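Local structure of putative phenazine biosynthesis PhzC/PhzF protein (Clostridium difficile, 4DUN) at residues 119-124 and 146-151; 187-192 and 208-213. The protein is a putative phenazine-biosynthesis protein of the PhzF family and probably acts as an isomerase. All blocks are in the same frame, centred on the assembly; numbering follows the deposited sequence.

Contact 1 of 2, residues 119-124 and 146-151; sequences IMPIEI and DLILLL
Pro121 meets the far end of Ile148: its CB lies 3.7 Å from Ile148 CD1, and its CG stands 3.9 Å from the same methyl, so one methyl group rests against two carbons of the pyrrolidine ring. The two side chains cross at about a right angle. Ile148 gets there because its CG1 turns beside the backbone N and opposite the carbonyl carbon (chi1 -57°), and the extended second torsion then carries CD1 out to the proline. Further along, Ile124 makes the other touch, where its CD1 comes within 4.1 Å of Leu147 CD1. Leu147 starts from a CB that points away, and it is the CD1 branch that returns to Ile124. Both meetings are purely apolar and small, with 109 Å² buried in all, and the backbones stay well separated: the nearest CA pair, Pro121 and Ile148, is 8.3 Å apart. What joins the two segments is strand 140-143, which pairs antiparallel with both 122-123 and 147-150; Ile122 and Ile124 bond through their backbones to Ser143 and Val141. Pro121 and Ile124 reach past that central strand to opposite faces of 147-150, consistent with the diaminopimelate epimerase-like fold of the PhzF family.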
loop_
_atom_site.group_PDB
_atom_site.type_symbol
_atom_site.label_atom_id
_atom_site.label_comp_id
_atom_site.label_asym_id
_atom_site.label_seq_id
_atom_site.Cartn_x
_atom_site.Cartn_y
_atom_site.Cartn_z
ATOM N N ILE A 119 0.244 26.798 -18.469
ATOM C CA ILE A 119 -0.886 26.385 -19.315
ATOM C C ILE A 119 -2.174 27.052 -18.809
ATOM O O ILE A 119 -2.904 26.450 -18.022
ATOM C CB ILE A 119 -1.032 24.829 -19.397
ATOM C CG1 ILE A 119 0.286 24.108 -19.777
ATOM C CG2 ILE A 119 -2.172 24.415 -20.352
ATOM C CD1 ILE A 119 0.313 22.588 -19.456
ATOM N N MET A 120 -2.470 28.277 -19.285
ATOM C CA MET A 120 -3.707 28.954 -18.881
ATOM C C MET A 120 -4.909 28.137 -19.387
ATOM O O MET A 120 -4.994 27.897 -20.604
ATOM C CB MET A 120 -3.756 30.406 -19.415
ATOM C CG MET A 120 -5.028 31.170 -19.011
ATOM S SD MET A 120 -5.147 31.414 -17.204
ATOM C CE MET A 120 -6.696 32.178 -17.096
ATOM N N PRO A 121 -5.796 27.638 -18.482
ATOM C CA PRO A 121 -6.927 26.830 -18.956
ATOM C C PRO A 121 -7.987 27.715 -19.581
ATOM O O PRO A 121 -7.960 28.932 -19.381
ATOM C CB PRO A 121 -7.443 26.157 -17.682
ATOM C CG PRO A 121 -7.140 27.156 -16.587
ATOM C CD PRO A 121 -5.828 27.794 -17.001
ATOM N N ILE A 122 -8.911 27.101 -20.318
ATOM C CA ILE A 122 -9.970 27.813 -21.019
ATOM C C ILE A 122 -11.300 27.567 -20.320
ATOM O O ILE A 122 -11.632 26.407 -20.024
ATOM C CB ILE A 122 -10.019 27.383 -22.519
ATOM C CG1 ILE A 122 -8.750 27.880 -23.272
ATOM C CG2 ILE A 122 -11.325 27.884 -23.201
ATOM C CD1 ILE A 122 -8.692 27.532 -24.740
ATOM N N GLU A 123 -12.085 28.652 -20.117
ATOM C CA GLU A 123 -13.420 28.574 -19.524
ATOM C C GLU A 123 -14.365 27.814 -20.447
ATOM O O GLU A 123 -14.393 28.079 -21.646
ATOM C CB GLU A 123 -13.975 29.979 -19.233
ATOM C CG GLU A 123 -15.246 29.991 -18.397
ATOM C CD GLU A 123 -15.718 31.357 -17.937
ATOM O OE1 GLU A 123 -15.269 32.381 -18.505
ATOM O OE2 GLU A 123 -16.566 31.398 -17.020
ATOM N N ILE A 124 -15.131 26.862 -19.898
ATOM C CA ILE A 124 -16.084 26.094 -20.708
ATOM C C ILE A 124 -17.451 26.076 -20.016
ATOM O O ILE A 124 -17.572 26.462 -18.851
ATOM C CB ILE A 124 -15.605 24.641 -21.020
ATOM C CG1 ILE A 124 -15.387 23.804 -19.717
ATOM C CG2 ILE A 124 -14.374 24.624 -21.948
ATOM C CD1 ILE A 124 -15.405 22.262 -19.879
ATOM N N ASP A 146 -6.893 18.290 -17.316
ATOM C CA ASP A 146 -7.827 18.047 -16.220
ATOM C C ASP A 146 -9.004 19.018 -16.271
ATOM O O ASP A 146 -8.920 20.095 -16.887
ATOM C CB ASP A 146 -7.098 18.219 -14.873
ATOM C CG ASP A 146 -5.828 17.398 -14.737
ATOM O OD1 ASP A 146 -5.909 16.158 -14.857
ATOM O OD2 ASP A 146 -4.755 18.000 -14.541
ATOM N N LEU A 147 -10.101 18.642 -15.598
ATOM C CA LEU A 147 -11.272 19.506 -15.454
ATOM C C LEU A 147 -11.073 20.332 -14.195
ATOM O O LEU A 147 -10.690 19.783 -13.152
ATOM C CB LEU A 147 -12.570 18.687 -15.373
ATOM C CG LEU A 147 -13.871 19.471 -15.210
ATOM C CD1 LEU A 147 -14.177 20.318 -16.457
ATOM C CD2 LEU A 147 -15.051 18.506 -14.962
ATOM N N ILE A 148 -11.269 21.652 -14.294
ATOM C CA ILE A 148 -11.044 22.537 -13.154
ATOM C C ILE A 148 -12.372 23.138 -12.721
ATOM O O ILE A 148 -13.021 23.832 -13.510
ATOM C CB ILE A 148 -9.992 23.621 -13.490
ATOM C CG1 ILE A 148 -8.658 22.952 -13.938
ATOM C CG2 ILE A 148 -9.769 24.568 -12.286
ATOM C CD1 ILE A 148 -7.797 23.794 -14.794
ATOM N N LEU A 149 -12.742 22.891 -11.458
ATOM C CA LEU A 149 -13.989 23.395 -10.875
ATOM C C LEU A 149 -13.686 24.433 -9.832
ATOM O O LEU A 149 -13.080 24.130 -8.794
ATOM C CB LEU A 149 -14.834 22.248 -10.260
ATOM C CG LEU A 149 -15.095 21.006 -11.164
ATOM C CD1 LEU A 149 -15.821 19.901 -10.395
ATOM C CD2 LEU A 149 -15.852 21.383 -12.439
ATOM N N LEU A 150 -14.064 25.676 -10.125
ATOM C CA LEU A 150 -13.865 26.763 -9.179
ATOM C C LEU A 150 -14.998 26.749 -8.167
ATOM O O LEU A 150 -16.159 26.952 -8.534
ATOM C CB LEU A 150 -13.753 28.133 -9.895
ATOM C CG LEU A 150 -13.703 29.356 -8.960
ATOM C CD1 LEU A 150 -12.349 29.455 -8.232
ATOM C CD2 LEU A 150 -14.021 30.630 -9.697
ATOM N N LEU A 151 -14.665 26.524 -6.886
ATOM C CA LEU A 151 -15.674 26.541 -5.826
ATOM C C LEU A 151 -15.666 27.908 -5.139
ATOM O O LEU A 151 -14.762 28.698 -5.382
ATOM C CB LEU A 151 -15.478 25.385 -4.837
ATOM C CG LEU A 151 -15.462 23.948 -5.431
ATOM C CD1 LEU A 151 -15.469 22.896 -4.313
ATOM C CD2 LEU A 151 -16.659 23.684 -6.373
#

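Contact 2 of 2, residues 187-192 and 208-213; sequences FVSRYF and CNLIPY
Phe187 brings the CE2-CZ side of its ring up to the start of the Leu210 side chain, with CE2 3.6 Å from Leu210 CB and CZ 4.0 Å from that same CB. The carbonyl O of Leu210 sits over one face of the ring, 4.1 Å from Phe187 CZ, while Ile211 adds a looser apolar touch through CG1, 4.4 Å from Phe187 CZ. A first torsion of 63° tucks the ring between its own backbone N and carbonyl carbon, and from there it reaches the helix. Two residues on, Ser189 points to the same side of the strand and receives the tip of the leucine: Leu210 CD1 is 3.5 Å from Ser189 OG and 3.7 Å from Ser189 CB. Leu210 is therefore held at both ends, by an aromatic ring at CB and by a small serine at CD1. Strand and helix run nearly antiparallel, at 155°, with their axes 10.4 Å apart. Around them, Trp214 stacks on the Phe187 ring, and Met223 and Cys237 also touch Phe187. All four touching residues are buried, and they are joined by van der Waals contact alone; the serine hydroxyl meets a methyl here, which implies a helix seated on the strand by shape and hydrophobicity, not by polar bonds.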
loop_
_atom_site.group_PDB
_atom_site.type_symbol
_atom_site.label_atom_id
_atom_site.label_comp_id
_atom_site.label_asym_id
_atom_site.label_seq_id
_atom_site.Cartn_x
_atom_site.Cartn_y
_atom_site.Cartn_z
ATOM N N PHE A 187 -4.166 30.144 -2.701
ATOM C CA PHE A 187 -5.209 29.303 -3.256
ATOM C C PHE A 187 -5.043 27.892 -2.777
ATOM O O PHE A 187 -3.982 27.524 -2.261
ATOM C CB PHE A 187 -5.269 29.372 -4.797
ATOM C CG PHE A 187 -4.059 28.884 -5.558
ATOM C CD1 PHE A 187 -3.043 29.760 -5.913
ATOM C CD2 PHE A 187 -3.972 27.556 -5.977
ATOM C CE1 PHE A 187 -1.971 29.331 -6.695
ATOM C CE2 PHE A 187 -2.902 27.121 -6.760
ATOM C CZ PHE A 187 -1.898 28.010 -7.103
ATOM N N VAL A 188 -6.113 27.097 -2.936
ATOM C CA VAL A 188 -6.133 25.710 -2.508
ATOM C C VAL A 188 -6.714 24.866 -3.600
ATOM O O VAL A 188 -7.450 25.379 -4.451
ATOM C CB VAL A 188 -6.920 25.500 -1.171
ATOM C CG1 VAL A 188 -6.264 26.232 -0.002
ATOM C CG2 VAL A 188 -8.403 25.894 -1.307
ATOM N N SER A 189 -6.443 23.568 -3.549
ATOM C CA SER A 189 -7.033 22.613 -4.501
ATOM C C SER A 189 -7.006 21.206 -3.930
ATOM O O SER A 189 -6.363 20.948 -2.918
ATOM C CB SER A 189 -6.334 22.640 -5.863
ATOM O OG SER A 189 -5.039 22.051 -5.797
ATOM N N ARG A 190 -7.798 20.343 -4.530
ATOM C CA ARG A 190 -7.834 18.907 -4.308
ATOM C C ARG A 190 -7.913 18.282 -5.695
ATOM O O ARG A 190 -8.554 18.845 -6.591
ATOM C CB ARG A 190 -8.971 18.461 -3.391
ATOM C CG ARG A 190 -8.745 18.866 -1.926
ATOM C CD ARG A 190 -9.983 18.640 -1.111
ATOM N NE ARG A 190 -10.235 17.217 -0.910
ATOM C CZ ARG A 190 -11.389 16.708 -0.500
ATOM N NH1 ARG A 190 -12.429 17.509 -0.244
ATOM N NH2 ARG A 190 -11.521 15.399 -0.342
ATOM N N TYR A 191 -7.207 17.172 -5.887
ATOM C CA TYR A 191 -7.120 16.514 -7.188
ATOM C C TYR A 191 -7.612 15.075 -7.059
ATOM O O TYR A 191 -7.088 14.315 -6.246
ATOM C CB TYR A 191 -5.659 16.571 -7.694
ATOM C CG TYR A 191 -5.453 16.064 -9.102
ATOM C CD1 TYR A 191 -5.333 14.701 -9.363
ATOM C CD2 TYR A 191 -5.232 16.946 -10.154
ATOM C CE1 TYR A 191 -5.105 14.228 -10.662
ATOM C CE2 TYR A 191 -5.014 16.487 -11.456
ATOM C CZ TYR A 191 -4.949 15.126 -11.705
ATOM O OH TYR A 191 -4.722 14.670 -12.981
ATOM N N PHE A 192 -8.595 14.699 -7.877
ATOM C CA PHE A 192 -9.197 13.366 -7.844
ATOM C C PHE A 192 -8.863 12.567 -9.102
ATOM O O PHE A 192 -8.978 13.078 -10.228
ATOM C CB PHE A 192 -10.731 13.468 -7.650
ATOM C CG PHE A 192 -11.075 14.259 -6.400
ATOM C CD1 PHE A 192 -10.947 13.689 -5.137
ATOM C CD2 PHE A 192 -11.480 15.588 -6.487
ATOM C CE1 PHE A 192 -11.210 14.436 -3.979
ATOM C CE2 PHE A 192 -11.735 16.335 -5.332
ATOM C CZ PHE A 192 -11.609 15.746 -4.085
ATOM N N CYS A 208 0.392 23.736 -13.317
ATOM C CA CYS A 208 0.608 24.316 -14.657
ATOM C C CYS A 208 -0.582 25.186 -15.057
ATOM O O CYS A 208 -0.402 26.169 -15.764
ATOM C CB CYS A 208 0.834 23.220 -15.688
ATOM S SG CYS A 208 2.366 22.317 -15.429
ATOM N N ASN A 209 -1.796 24.787 -14.637
ATOM C CA ASN A 209 -3.029 25.529 -14.887
ATOM C C ASN A 209 -3.369 26.462 -13.746
ATOM O O ASN A 209 -3.837 27.568 -13.991
ATOM C CB ASN A 209 -4.228 24.589 -15.062
ATOM C CG ASN A 209 -4.089 23.454 -16.043
ATOM O OD1 ASN A 209 -4.516 22.341 -15.751
ATOM N ND2 ASN A 209 -3.590 23.713 -17.253
ATOM N N LEU A 210 -3.239 25.984 -12.494
ATOM C CA LEU A 210 -3.685 26.748 -11.333
ATOM C C LEU A 210 -2.881 28.013 -11.140
ATOM O O LEU A 210 -3.467 29.042 -10.790
ATOM C CB LEU A 210 -3.671 25.891 -10.044
ATOM C CG LEU A 210 -4.673 24.721 -10.009
ATOM C CD1 LEU A 210 -4.415 23.825 -8.791
ATOM C CD2 LEU A 210 -6.161 25.222 -10.029
ATOM N N ILE A 211 -1.562 27.965 -11.413
ATOM C CA ILE A 211 -0.684 29.134 -11.239
ATOM C C ILE A 211 -1.106 30.272 -12.205
ATOM O O ILE A 211 -1.409 31.345 -11.680
ATOM C CB ILE A 211 0.815 28.796 -11.341
ATOM C CG1 ILE A 211 1.251 27.894 -10.132
ATOM C CG2 ILE A 211 1.664 30.072 -11.446
ATOM C CD1 ILE A 211 2.667 27.285 -10.287
ATOM N N PRO A 212 -1.163 30.112 -13.565
ATOM C CA PRO A 212 -1.587 31.254 -14.405
ATOM C C PRO A 212 -2.998 31.709 -14.058
ATOM O O PRO A 212 -3.261 32.913 -14.059
ATOM C CB PRO A 212 -1.516 30.708 -15.843
ATOM C CG PRO A 212 -1.542 29.206 -15.693
ATOM C CD PRO A 212 -0.814 28.942 -14.399
ATOM N N TYR A 213 -3.887 30.775 -13.739
ATOM C CA TYR A 213 -5.244 31.169 -13.389
ATOM C C TYR A 213 -5.360 32.029 -12.129
ATOM O O TYR A 213 -5.982 33.077 -12.161
ATOM C CB TYR A 213 -6.166 29.956 -13.246
ATOM C CG TYR A 213 -7.517 30.370 -12.732
ATOM C CD1 TYR A 213 -8.472 30.894 -13.586
ATOM C CD2 TYR A 213 -7.813 30.306 -11.388
ATOM C CE1 TYR A 213 -9.703 31.313 -13.109
ATOM C CE2 TYR A 213 -9.026 30.718 -10.903
ATOM C CZ TYR A 213 -9.976 31.221 -11.762
ATOM O OH TYR A 213 -11.188 31.637 -11.256
#

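Overall arrangement
Contact 1 and contact 2 lie side by side, their centres 9 Å apart, and touch where the loop residues Asp146, Ile119 and Pro121, with Leu150, meet strand 187-193 and helix 207-218. Asp146 OD1 stands 2.7 Å from Tyr191 OH, a probable hydrogen bond linking 146-151 to 187-192. At the other end Ile119 N is 2.9 Å from Cys208 O, probably also bonded, and Pro121 CD packs 3.6 Å from Asn209 O, so the start of 119-124 lies against helix 207-218. Strand 176-181 connects the two in the sheet, pairing with both 147-150 and 187-193. Both contacts lie away from the predicted active-site residue Glu47; the bound nickel ion is about 13 Å from the Ser189 side chain.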